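PDB 2G5G: putative lipoprotein from Campylobacter jejuni subsp. jejuni, which binds two heme groups cofacially as a dimer and is probably a lipoprotein that takes part in bacterial heme transport. Local coordinates for residues A[20-23]-A[28-31]; A[22-27]-A[253-258]; A[33-38]-A[258-263]; A[222-227]-A[243-248]. One frame throughout, in Å; residues are numbered along the deposited sequence.

Interaction 1: A[20-23]-A[28-31]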
loop_
_atom_site.group_PDB
_atom_site.type_symbol
_atom_site.label_atom_id
_atom_site.label_comp_id
_atom_site.label_asym_id
_atom_site.label_seq_id
_atom_site.Cartn_x
_atom_site.Cartn_y
_atom_site.Cartn_z
ATOM N N TYR A 20 -16.736 -3.968 33.583
ATOM C CA TYR A 20 -17.576 -5.112 33.878
ATOM C C TYR A 20 -17.730 -5.940 32.591
ATOM O O TYR A 20 -17.181 -5.593 31.535
ATOM C CB TYR A 20 -18.919 -4.702 34.501
ATOM C CG TYR A 20 -19.808 -3.858 33.600
ATOM C CD1 TYR A 20 -20.799 -4.448 32.809
ATOM C CD2 TYR A 20 -19.685 -2.467 33.570
ATOM C CE1 TYR A 20 -21.617 -3.684 31.996
ATOM C CE2 TYR A 20 -20.496 -1.691 32.749
ATOM C CZ TYR A 20 -21.466 -2.308 31.981
ATOM O OH TYR A 20 -22.252 -1.553 31.158
ATOM N N ILE A 21 -18.428 -7.049 32.710
ATOM C CA ILE A 21 -18.571 -8.006 31.604
ATOM C C ILE A 21 -20.033 -8.309 31.390
ATOM O O ILE A 21 -20.736 -8.602 32.348
ATOM C CB ILE A 21 -17.886 -9.342 31.954
ATOM C CG1 ILE A 21 -16.407 -9.117 32.294
ATOM C CG2 ILE A 21 -18.066 -10.395 30.801
ATOM C CD1 ILE A 21 -15.804 -10.273 33.038
ATOM N N LEU A 22 -20.475 -8.274 30.137
ATOM C CA LEU A 22 -21.778 -8.771 29.772
ATOM C C LEU A 22 -21.643 -10.040 28.953
ATOM O O LEU A 22 -20.835 -10.100 28.051
ATOM C CB LEU A 22 -22.517 -7.762 28.895
ATOM C CG LEU A 22 -23.023 -6.457 29.498
ATOM C CD1 LEU A 22 -23.646 -5.652 28.365
ATOM C CD2 LEU A 22 -24.060 -6.744 30.586
ATOM N N ASP A 23 -22.461 -11.025 29.284
ATOM C CA ASP A 23 -22.841 -12.094 28.371
ATOM C C ASP A 23 -23.684 -11.398 27.278
ATOM O O ASP A 23 -24.726 -10.791 27.590
ATOM C CB ASP A 23 -23.688 -13.081 29.162
ATOM C CG ASP A 23 -24.135 -14.280 28.347
ATOM O OD1 ASP A 23 -24.405 -14.145 27.145
ATOM O OD2 ASP A 23 -24.254 -15.365 28.933
ATOM N N LYS A 28 -26.747 -10.066 30.385
ATOM C CA LYS A 28 -26.637 -10.110 31.817
ATOM C C LYS A 28 -25.186 -9.862 32.225
ATOM O O LYS A 28 -24.288 -10.383 31.599
ATOM C CB LYS A 28 -27.064 -11.477 32.314
ATOM C CG LYS A 28 -27.309 -11.514 33.834
ATOM C CD LYS A 28 -27.872 -12.885 34.244
ATOM C CE LYS A 28 -26.754 -13.836 34.649
ATOM N NZ LYS A 28 -27.240 -14.918 35.568
ATOM N N LYS A 29 -24.965 -9.079 33.282
ATOM C CA LYS A 29 -23.614 -8.861 33.784
ATOM C C LYS A 29 -23.141 -10.148 34.406
ATOM O O LYS A 29 -23.917 -10.843 35.059
ATOM C CB LYS A 29 -23.598 -7.698 34.806
ATOM C CG LYS A 29 -24.029 -6.377 34.162
ATOM C CD LYS A 29 -23.837 -5.150 35.075
ATOM C CE LYS A 29 -25.024 -4.160 35.035
ATOM N NZ LYS A 29 -26.012 -4.390 33.942
ATOM N N ILE A 30 -21.884 -10.501 34.162
ATOM C CA ILE A 30 -21.333 -11.787 34.620
ATOM C C ILE A 30 -19.990 -11.509 35.289
ATOM O O ILE A 30 -19.260 -10.630 34.845
ATOM C CB ILE A 30 -21.202 -12.814 33.431
ATOM C CG1 ILE A 30 -20.802 -14.209 33.912
ATOM C CG2 ILE A 30 -20.221 -12.354 32.400
ATOM C CD1 ILE A 30 -20.649 -15.243 32.786
ATOM N N SER A 31 -19.676 -12.215 36.374
ATOM C CA SER A 31 -18.391 -11.969 37.025
ATOM C C SER A 31 -17.254 -12.425 36.127
ATOM O O SER A 31 -17.437 -13.309 35.304
ATOM C CB SER A 31 -18.304 -12.651 38.384
ATOM O OG SER A 31 -18.237 -14.046 38.234
HETATM O O HOH W 1 -18.762 -7.964 35.454
#

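Interaction 2: A[22-27]-A[253-258]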
loop_
_atom_site.group_PDB
_atom_site.type_symbol
_atom_site.label_atom_id
_atom_site.label_comp_id
_atom_site.label_asym_id
_atom_site.label_seq_id
_atom_site.Cartn_x
_atom_site.Cartn_y
_atom_site.Cartn_z
ATOM N N LEU A 22 -20.475 -8.274 30.137
ATOM C CA LEU A 22 -21.778 -8.771 29.772
ATOM C C LEU A 22 -21.643 -10.040 28.953
ATOM O O LEU A 22 -20.835 -10.100 28.051
ATOM C CB LEU A 22 -22.517 -7.762 28.895
ATOM C CG LEU A 22 -23.023 -6.457 29.498
ATOM C CD1 LEU A 22 -23.646 -5.652 28.365
ATOM C CD2 LEU A 22 -24.060 -6.744 30.586
ATOM N N ASP A 23 -22.461 -11.025 29.284
ATOM C CA ASP A 23 -22.841 -12.094 28.371
ATOM C C ASP A 23 -23.684 -11.398 27.278
ATOM O O ASP A 23 -24.726 -10.791 27.590
ATOM C CB ASP A 23 -23.688 -13.081 29.162
ATOM C CG ASP A 23 -24.135 -14.280 28.347
ATOM O OD1 ASP A 23 -24.405 -14.145 27.145
ATOM O OD2 ASP A 23 -24.254 -15.365 28.933
ATOM N N THR A 24 -23.259 -11.444 26.019
ATOM C CA THR A 24 -24.015 -10.708 24.978
ATOM C C THR A 24 -25.333 -11.410 24.556
ATOM O O THR A 24 -26.184 -10.794 23.911
ATOM C CB THR A 24 -23.184 -10.488 23.689
ATOM O OG1 THR A 24 -22.889 -11.769 23.115
ATOM C CG2 THR A 24 -21.919 -9.654 23.940
ATOM N N HIS A 25 -25.488 -12.679 24.902
ATOM C CA HIS A 25 -26.674 -13.422 24.491
ATOM C C HIS A 25 -27.883 -12.984 25.345
ATOM O O HIS A 25 -29.015 -12.846 24.838
ATOM C CB HIS A 25 -26.431 -14.927 24.630
ATOM C CG HIS A 25 -25.306 -15.445 23.769
ATOM N ND1 HIS A 25 -25.401 -16.614 23.048
ATOM C CD2 HIS A 25 -24.089 -14.930 23.476
ATOM C CE1 HIS A 25 -24.281 -16.811 22.368
ATOM N NE2 HIS A 25 -23.468 -15.807 22.618
ATOM N N THR A 26 -27.618 -12.707 26.619
ATOM C CA THR A 26 -28.677 -12.405 27.571
ATOM C C THR A 26 -28.580 -10.959 28.021
ATOM O O THR A 26 -29.498 -10.475 28.655
ATOM C CB THR A 26 -28.549 -13.257 28.848
ATOM O OG1 THR A 26 -27.222 -13.099 29.392
ATOM C CG2 THR A 26 -28.823 -14.745 28.580
ATOM N N GLN A 27 -27.474 -10.293 27.701
ATOM C CA GLN A 27 -27.142 -8.970 28.248
ATOM C C GLN A 27 -27.156 -8.959 29.787
ATOM O O GLN A 27 -27.493 -7.955 30.430
ATOM C CB GLN A 27 -28.075 -7.882 27.697
ATOM C CG GLN A 27 -27.974 -7.696 26.216
ATOM C CD GLN A 27 -29.022 -6.724 25.724
ATOM O OE1 GLN A 27 -28.799 -5.524 25.707
ATOM N NE2 GLN A 27 -30.157 -7.250 25.309
ATOM N N ILE A 253 -20.992 -0.690 20.877
ATOM C CA ILE A 253 -21.013 -2.122 21.148
ATOM C C ILE A 253 -22.129 -2.756 20.353
ATOM O O ILE A 253 -23.315 -2.412 20.536
ATOM C CB ILE A 253 -21.190 -2.396 22.661
ATOM C CG1 ILE A 253 -19.935 -1.890 23.413
ATOM C CG2 ILE A 253 -21.489 -3.887 22.953
ATOM C CD1 ILE A 253 -20.009 -2.023 24.887
ATOM N N ASP A 254 -21.752 -3.667 19.462
ATOM C CA ASP A 254 -22.706 -4.517 18.791
ATOM C C ASP A 254 -22.625 -5.881 19.454
ATOM O O ASP A 254 -21.570 -6.551 19.421
ATOM C CB ASP A 254 -22.379 -4.596 17.297
ATOM C CG ASP A 254 -23.440 -5.320 16.493
ATOM O OD1 ASP A 254 -23.525 -5.023 15.301
ATOM O OD2 ASP A 254 -24.210 -6.152 17.013
ATOM N N LEU A 255 -23.731 -6.276 20.073
ATOM C CA LEU A 255 -23.829 -7.543 20.783
ATOM C C LEU A 255 -23.569 -8.758 19.890
ATOM O O LEU A 255 -23.063 -9.770 20.345
ATOM C CB LEU A 255 -25.198 -7.654 21.453
ATOM C CG LEU A 255 -25.547 -6.643 22.547
ATOM C CD1 LEU A 255 -27.063 -6.727 22.833
ATOM C CD2 LEU A 255 -24.683 -6.870 23.803
ATOM N N LYS A 256 -23.917 -8.641 18.618
ATOM C CA LYS A 256 -23.731 -9.707 17.662
ATOM C C LYS A 256 -22.269 -10.009 17.330
ATOM O O LYS A 256 -21.997 -11.030 16.684
ATOM C CB LYS A 256 -24.473 -9.383 16.356
ATOM C CG LYS A 256 -25.983 -9.167 16.521
ATOM C CD LYS A 256 -26.696 -8.853 15.158
ATOM C CE LYS A 256 -26.364 -7.426 14.584
ATOM N NZ LYS A 256 -26.542 -6.265 15.572
ATOM N N ASP A 257 -21.359 -9.110 17.703
ATOM C CA ASP A 257 -19.945 -9.256 17.385
ATOM C C ASP A 257 -19.253 -10.327 18.237
ATOM O O ASP A 257 -18.193 -10.819 17.871
ATOM C CB ASP A 257 -19.206 -7.928 17.588
ATOM C CG ASP A 257 -19.256 -7.040 16.374
ATOM O OD1 ASP A 257 -19.476 -7.545 15.266
ATOM O OD2 ASP A 257 -19.066 -5.819 16.535
ATOM N N SER A 258 -19.816 -10.663 19.389
ATOM C CA SER A 258 -19.045 -11.483 20.328
ATOM C C SER A 258 -20.013 -12.233 21.265
ATOM O O SER A 258 -21.215 -12.035 21.172
ATOM C CB SER A 258 -18.076 -10.565 21.085
ATOM O OG SER A 258 -18.760 -9.743 22.021
#

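Interaction 3: A[33-38]-A[258-263]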
loop_
_atom_site.group_PDB
_atom_site.type_symbol
_atom_site.label_atom_id
_atom_site.label_comp_id
_atom_site.label_asym_id
_atom_site.label_seq_id
_atom_site.Cartn_x
_atom_site.Cartn_y
_atom_site.Cartn_z
ATOM N N GLU A 33 -14.709 -14.204 37.113
ATOM C CA GLU A 33 -14.559 -15.642 37.449
ATOM C C GLU A 33 -15.566 -16.522 36.677
ATOM O O GLU A 33 -15.173 -17.529 36.106
ATOM C CB GLU A 33 -14.745 -15.872 38.956
ATOM C CG GLU A 33 -13.580 -16.584 39.672
ATOM C CD GLU A 33 -13.891 -16.852 41.166
ATOM O OE1 GLU A 33 -13.221 -16.260 42.050
ATOM O OE2 GLU A 33 -14.815 -17.650 41.445
ATOM N N ASP A 34 -16.856 -16.155 36.692
ATOM C CA ASP A 34 -17.883 -16.875 35.914
ATOM C C ASP A 34 -17.649 -16.844 34.385
ATOM O O ASP A 34 -17.934 -17.835 33.710
ATOM C CB ASP A 34 -19.299 -16.375 36.238
ATOM C CG ASP A 34 -19.785 -16.832 37.626
ATOM O OD1 ASP A 34 -19.042 -17.539 38.361
ATOM O OD2 ASP A 34 -20.916 -16.489 37.971
HETATM N N MSE A 35 -17.135 -15.747 33.845
HETATM C CA MSE A 35 -16.754 -15.728 32.412
HETATM C C MSE A 35 -15.626 -16.751 32.161
HETATM O O MSE A 35 -15.696 -17.543 31.218
HETATM C CB MSE A 35 -16.329 -14.347 31.917
HETATM C CG MSE A 35 -15.988 -14.338 30.445
HETATM SE SE MSE A 35 -15.075 -12.783 29.844
HETATM C CE MSE A 35 -13.404 -12.830 30.892
ATOM N N ILE A 36 -14.601 -16.730 33.009
ATOM C CA ILE A 36 -13.512 -17.707 32.908
ATOM C C ILE A 36 -13.992 -19.158 32.894
ATOM O O ILE A 36 -13.551 -19.944 32.050
ATOM C CB ILE A 36 -12.438 -17.483 34.027
ATOM C CG1 ILE A 36 -11.774 -16.088 33.878
ATOM C CG2 ILE A 36 -11.425 -18.636 34.079
ATOM C CD1 ILE A 36 -11.003 -15.833 32.584
ATOM N N LEU A 37 -14.887 -19.521 33.815
ATOM C CA LEU A 37 -15.395 -20.891 33.877
ATOM C C LEU A 37 -16.059 -21.266 32.552
ATOM O O LEU A 37 -15.911 -22.387 32.065
ATOM C CB LEU A 37 -16.365 -21.074 35.058
ATOM C CG LEU A 37 -15.825 -20.797 36.471
ATOM C CD1 LEU A 37 -16.915 -20.990 37.537
ATOM C CD2 LEU A 37 -14.609 -21.665 36.765
ATOM N N GLU A 38 -16.747 -20.313 31.936
ATOM C CA GLU A 38 -17.339 -20.574 30.610
ATOM C C GLU A 38 -16.302 -20.675 29.505
ATOM O O GLU A 38 -16.386 -21.566 28.661
ATOM C CB GLU A 38 -18.399 -19.519 30.264
ATOM C CG GLU A 38 -19.514 -19.398 31.304
ATOM C CD GLU A 38 -20.212 -20.707 31.558
ATOM O OE1 GLU A 38 -20.469 -21.468 30.608
ATOM O OE2 GLU A 38 -20.505 -21.004 32.729
ATOM N N SER A 258 -19.816 -10.663 19.389
ATOM C CA SER A 258 -19.045 -11.483 20.328
ATOM C C SER A 258 -20.013 -12.233 21.265
ATOM O O SER A 258 -21.215 -12.035 21.172
ATOM C CB SER A 258 -18.076 -10.565 21.085
ATOM O OG SER A 258 -18.760 -9.743 22.021
ATOM N N ASP A 259 -19.493 -13.101 22.126
ATOM C CA ASP A 259 -20.289 -13.815 23.140
ATOM C C ASP A 259 -20.194 -13.161 24.519
ATOM O O ASP A 259 -21.104 -13.298 25.367
ATOM C CB ASP A 259 -19.831 -15.278 23.215
ATOM C CG ASP A 259 -19.978 -15.977 21.870
ATOM O OD1 ASP A 259 -21.145 -16.051 21.379
ATOM O OD2 ASP A 259 -18.950 -16.388 21.275
ATOM N N TYR A 260 -19.091 -12.465 24.745
ATOM C CA TYR A 260 -18.882 -11.687 25.976
ATOM C C TYR A 260 -18.289 -10.367 25.568
ATOM O O TYR A 260 -17.563 -10.284 24.553
ATOM C CB TYR A 260 -17.942 -12.422 26.970
ATOM C CG TYR A 260 -18.524 -13.729 27.444
ATOM C CD1 TYR A 260 -18.213 -14.933 26.775
ATOM C CD2 TYR A 260 -19.419 -13.777 28.510
ATOM C CE1 TYR A 260 -18.763 -16.136 27.192
ATOM C CE2 TYR A 260 -19.984 -14.988 28.935
ATOM C CZ TYR A 260 -19.651 -16.158 28.255
ATOM O OH TYR A 260 -20.203 -17.376 28.586
ATOM N N VAL A 261 -18.566 -9.308 26.347
ATOM C CA VAL A 261 -17.934 -8.051 26.040
ATOM C C VAL A 261 -17.494 -7.423 27.353
ATOM O O VAL A 261 -18.204 -7.477 28.360
ATOM C CB VAL A 261 -18.838 -7.130 25.108
ATOM C CG1 VAL A 261 -20.176 -6.850 25.755
ATOM C CG2 VAL A 261 -18.100 -5.855 24.693
ATOM N N LEU A 262 -16.269 -6.908 27.351
ATOM C CA LEU A 262 -15.769 -6.172 28.498
ATOM C C LEU A 262 -16.036 -4.721 28.251
ATOM O O LEU A 262 -15.721 -4.206 27.188
ATOM C CB LEU A 262 -14.268 -6.411 28.712
ATOM C CG LEU A 262 -14.010 -7.596 29.630
ATOM C CD1 LEU A 262 -14.229 -8.875 28.795
ATOM C CD2 LEU A 262 -12.547 -7.556 30.182
ATOM N N ILE A 263 -16.640 -4.075 29.237
ATOM C CA ILE A 263 -17.101 -2.693 29.088
ATOM C C ILE A 263 -16.369 -1.889 30.150
ATOM O O ILE A 263 -16.387 -2.259 31.324
ATOM C CB ILE A 263 -18.635 -2.563 29.265
ATOM C CG1 ILE A 263 -19.367 -3.317 28.140
ATOM C CG2 ILE A 263 -19.058 -1.073 29.267
ATOM C CD1 ILE A 263 -20.840 -3.525 28.391
#

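Interaction 4: A[222-227]-A[243-248]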
loop_
_atom_site.group_PDB
_atom_site.type_symbol
_atom_site.label_atom_id
_atom_site.label_comp_id
_atom_site.label_asym_id
_atom_site.label_seq_id
_atom_site.Cartn_x
_atom_site.Cartn_y
_atom_site.Cartn_z
ATOM N N TYR A 222 -12.197 -6.324 14.412
ATOM C CA TYR A 222 -12.884 -6.634 13.138
ATOM C C TYR A 222 -12.674 -8.083 12.723
ATOM O O TYR A 222 -13.556 -8.690 12.079
ATOM C CB TYR A 222 -12.521 -5.682 11.991
ATOM C CG TYR A 222 -12.799 -4.221 12.304
ATOM C CD1 TYR A 222 -13.915 -3.841 13.047
ATOM C CD2 TYR A 222 -11.938 -3.224 11.861
ATOM C CE1 TYR A 222 -14.176 -2.489 13.335
ATOM C CE2 TYR A 222 -12.180 -1.880 12.144
ATOM C CZ TYR A 222 -13.305 -1.522 12.872
ATOM O OH TYR A 222 -13.532 -0.196 13.162
ATOM N N HIS A 223 -11.528 -8.633 13.136
ATOM C CA HIS A 223 -11.184 -10.035 12.897
ATOM C C HIS A 223 -11.941 -11.030 13.786
ATOM O O HIS A 223 -12.294 -12.114 13.357
ATOM C CB HIS A 223 -9.656 -10.209 13.091
ATOM C CG HIS A 223 -8.856 -9.524 12.037
ATOM N ND1 HIS A 223 -8.862 -9.931 10.724
ATOM C CD2 HIS A 223 -8.028 -8.454 12.101
ATOM C CE1 HIS A 223 -8.077 -9.137 10.016
ATOM N NE2 HIS A 223 -7.554 -8.237 10.830
ATOM N N THR A 224 -12.184 -10.654 15.015
ATOM C CA THR A 224 -12.829 -11.575 15.945
ATOM C C THR A 224 -14.356 -11.540 15.833
ATOM O O THR A 224 -15.047 -12.436 16.349
ATOM C CB THR A 224 -12.371 -11.357 17.370
ATOM O OG1 THR A 224 -12.802 -10.074 17.831
ATOM C CG2 THR A 224 -10.807 -11.510 17.472
ATOM N N SER A 225 -14.871 -10.503 15.163
ATOM C CA SER A 225 -16.301 -10.303 15.026
ATOM C C SER A 225 -17.009 -11.537 14.447
ATOM O O SER A 225 -16.681 -12.017 13.361
ATOM C CB SER A 225 -16.598 -9.095 14.123
ATOM O OG SER A 225 -17.977 -9.114 13.761
ATOM N N LYS A 226 -18.029 -11.999 15.154
ATOM C CA LYS A 226 -18.866 -13.056 14.660
ATOM C C LYS A 226 -19.668 -12.660 13.408
ATOM O O LYS A 226 -20.162 -13.529 12.729
ATOM C CB LYS A 226 -19.846 -13.475 15.753
ATOM C CG LYS A 226 -19.162 -14.214 16.922
ATOM C CD LYS A 226 -20.117 -14.319 18.081
ATOM C CE LYS A 226 -21.244 -15.290 17.805
ATOM N NZ LYS A 226 -22.203 -15.350 18.937
ATOM N N LYS A 227 -19.846 -11.365 13.169
ATOM C CA LYS A 227 -20.621 -10.866 12.012
ATOM C C LYS A 227 -19.855 -10.888 10.687
ATOM O O LYS A 227 -20.435 -11.151 9.646
ATOM C CB LYS A 227 -21.062 -9.429 12.261
ATOM C CG LYS A 227 -21.984 -9.241 13.467
ATOM C CD LYS A 227 -22.189 -7.761 13.775
ATOM C CE LYS A 227 -23.045 -7.049 12.718
ATOM N NZ LYS A 227 -23.086 -5.567 13.062
ATOM N N ILE A 243 -16.467 -22.717 19.901
ATOM C CA ILE A 243 -15.875 -21.405 19.651
ATOM C C ILE A 243 -16.519 -20.357 20.571
ATOM O O ILE A 243 -17.754 -20.258 20.643
ATOM C CB ILE A 243 -16.133 -20.938 18.184
ATOM C CG1 ILE A 243 -15.881 -22.068 17.125
ATOM C CG2 ILE A 243 -15.312 -19.674 17.885
ATOM C CD1 ILE A 243 -14.412 -22.732 17.214
ATOM N N VAL A 244 -15.703 -19.520 21.204
ATOM C CA VAL A 244 -16.219 -18.417 22.039
ATOM C C VAL A 244 -15.437 -17.137 21.726
ATOM O O VAL A 244 -14.204 -17.160 21.539
ATOM C CB VAL A 244 -16.209 -18.726 23.573
ATOM C CG1 VAL A 244 -14.768 -18.902 24.090
ATOM C CG2 VAL A 244 -16.929 -17.624 24.339
ATOM N N VAL A 245 -16.173 -16.030 21.670
ATOM C CA VAL A 245 -15.613 -14.749 21.253
ATOM C C VAL A 245 -15.796 -13.747 22.373
ATOM O O VAL A 245 -16.921 -13.541 22.865
ATOM C CB VAL A 245 -16.263 -14.195 19.953
ATOM C CG1 VAL A 245 -15.598 -12.855 19.560
ATOM C CG2 VAL A 245 -16.224 -15.233 18.800
ATOM N N VAL A 246 -14.681 -13.164 22.792
ATOM C CA VAL A 246 -14.680 -12.146 23.837
ATOM C C VAL A 246 -14.142 -10.868 23.252
ATOM O O VAL A 246 -12.997 -10.824 22.767
ATOM C CB VAL A 246 -13.798 -12.527 25.037
ATOM C CG1 VAL A 246 -13.821 -11.373 26.120
ATOM C CG2 VAL A 246 -14.274 -13.832 25.676
ATOM N N ASN A 247 -14.936 -9.806 23.289
ATOM C CA ASN A 247 -14.466 -8.562 22.673
ATOM C C ASN A 247 -14.192 -7.561 23.776
ATOM O O ASN A 247 -14.971 -7.454 24.731
ATOM C CB ASN A 247 -15.454 -7.961 21.664
ATOM C CG ASN A 247 -14.807 -6.819 20.835
ATOM O OD1 ASN A 247 -15.418 -5.785 20.548
ATOM N ND2 ASN A 247 -13.557 -7.006 20.490
ATOM N N LEU A 248 -13.077 -6.859 23.647
ATOM C CA LEU A 248 -12.712 -5.769 24.564
ATOM C C LEU A 248 -13.275 -4.484 23.941
ATOM O O LEU A 248 -12.832 -4.064 22.873
ATOM C CB LEU A 248 -11.177 -5.717 24.728
ATOM C CG LEU A 248 -10.559 -7.068 25.150
ATOM C CD1 LEU A 248 -9.012 -6.972 25.161
ATOM C CD2 LEU A 248 -11.135 -7.570 26.488
#

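Interaction 1: A[20-23]-A[28-31]
The carbonyl oxygen of Ile21 is gripped twice by the segment 28-31: Ile30 N donates a hydrogen bond to Ile21 O over 2.9 Å, and the Lys29 CA-H makes a weaker C-H...O contact with the same oxygen. The contact is that of a short antiparallel beta hairpin formed by strands 19-23 and 28-29, at one border of the chain's mixed sheet. Leu22 and Lys29 form a non-hydrogen-bonded pair with CA atoms 4.4 Å apart, and beyond it Asp23 N donates to Lys28 O. At the other end the strands part, and a water fills in, donating to Ile30 O and accepting from Ile21 N at 2.9 Å.

Lys29 suits this edge because its chain is aliphatic up to the amine. Its CG lies 3.6 Å from Leu22 CD2, the two side chains running side by side in the same direction, while CD reaches Tyr20 CD1 at an oblique angle to the ring. Isoleucines serve the inward side: Ile21 also touches Met35 of helix 32-39 and Leu262 of the neighbouring strand, and Ile30 packs on Tyr260. With its CG2 anti to the backbone N, Ile21 sends that methyl across to its counterpart on Ile30, and the packing is tight there, Ile21 CG2 lying 3.3 Å from Ile30 CG2.

Interaction 2: A[22-27]-A[253-258]
Thr24 enters the contact through CB, which sits 3.4 Å from Leu255 O, at the point where the turn of the 19-23/28-29 hairpin meets the loop joining strands 243-248 and 260-264. From CB the side chain forks. The hydroxyl branch goes to Ser258: Thr24 OG1 donates to Ser258 O at 2.6 Å, arriving tilted 32° from the carbonyl plane, with a chi1 of 64° swinging the oxygen between its own N and carbonyl carbon. Thr24 OG1 also lies near Leu255 O, at 3.4 Å, without bonding to it. The methyl branch, CG2, meets Ser258 OG and Leu255 CD2, the latter at 3.9 Å. Threonine suits this buried place, for one branch bonds to a backbone carbonyl while the methyl packs on both residues. The Ser258 hydroxyl itself donates to Tyr260 O.

Leu255 opens the 3-10 segment 255-257 and points its forked end at the hairpin turn. Its CD2 faces Thr24, whereas CD1 lies against Gln27, whose side chain crosses that of Leu255 at about a right angle. Here glutamine offers its carbon chain and amide group to a methyl.

Each loop is also braced from within by an aspartate in an Asx turn. Asp23 OD1 accepts from His25 N at 2.9 Å. Asp254 OD2 takes two donors from opposite faces of its carboxylate plane: Lys256 N on the anti side and, in a salt bridge, Lys256 NZ on the syn side at 2.7 Å.

Interaction 3: A[33-38]-A[258-263]
Met35, a selenomethionine in the crystal, lays its CG over one face of the Tyr260 ring, joining helix 32-39 to strand 260-264 in a helix-on-sheet packing of this alpha/beta fold. The helix runs roughly antiparallel to the strand, at 152°, and the short axes approach to 11.1 Å, so the gap is bridged by side chains alone.

Met35 has its CG anti to the backbone N (chi1 -178°), which carries the chain outward from the helix to the sheet. Its CG stands 3.9 Å above the ring plane, offset toward the rim, and makes a CH-pi contact 17° off the ring normal. The selenium continues past the ring toward the strand: it meets Tyr260 CB and lies 5.0 Å obliquely from the ring centroid in a Met-aromatic contact. From there Met35 SE touches Leu262 CD1 at 4.1 Å, the two side chains crossing at about a right angle. Methionine, flexible and unbranched, is well fitted to lie along a ring and then reach a leucine.

Tyr260 sends its ring toward the helix, with CG anti to its own carbonyl carbon, and slides past Met35 in the opposite direction. Its far end reaches Glu38, one helical turn on. Glutamate serves there through its carbon chain, for a bend at chi2 turns the carboxylate aside, and Glu38 OE1 forms a salt bridge with Lys41 NZ. Met35 also touches Ile21 of strand 19-23 and Ile63 of helix 54-73. At the ring tip, Tyr260 OH lies 3.3 Å from Glu38 CB and 3.5 Å from Glu38 CG.

Interaction 4: A[222-227]-A[243-248]
Val245 and Lys226 make the apolar part of this contact, in which the end of helix 221-224 and its exit loop pack on strand 243-248 of the alpha/beta fold's mixed sheet. Val245 CG2 lies 3.6 Å from Lys226 CG, and the two side chains slide past each other in opposite directions.

The other methyl of Val245 meets a polar atom. A chi1 of -179° turns CG1 toward the end of the helix, where it rests against the carbonyl oxygen Thr224 O at 3.3 Å and approaches Thr224 CB. A beta-branched valine fits well here, since its two methyls serve two neighbours at once from a buried strand position.

No hydrogen bond joins the two segments directly; polar groups at the interface are instead tied to residues nearby. Thr224 OG1 and Asn247 ND2 stand 4.1 Å apart, their side chains crossing at about a right angle. Asn247 ND2 bonds to Ser221 OG, which still links the strand to the start of the helix, while Thr224 OG1 makes a weak bond to Ser221 O.

Charge enters through Lys226. It lends its methylene groups to Val245 and bends at chi3 (71°), and its NZ forms a salt bridge with Asp259 OD1. Asp259 also takes Val245 N on its other carboxylate oxygen, OD2, so that one aspartate ties together both sides of the contact.

The exit loop has its own brace, an ST turn in which Ser225 OG accepts from Lys227 N at 3.0 Å; the same oxygen also bonds to Asp257 OD1.

Overall arrangement
From the N terminus, interaction 1 closes first, a tight hairpin with four residues between its segments. Its first strand runs on into interaction 2, which shares Leu22 and Asp23 and brings the hairpin turn, 226 residues further on, to the loop that precedes the last strand. Interaction 3 opens at the following helix and ends on that last strand; it crosses interaction 2, sharing Ser258. Interaction 4 closes a short loop of its own, nested inside the loops of both. Strand 260-264 lies between strands 19-23 and 243-248, so the contacts step inward from the hairpin at the sheet's border to strand 243-248 near its middle, and Asp259 also bonds to His25 of the hairpin turn.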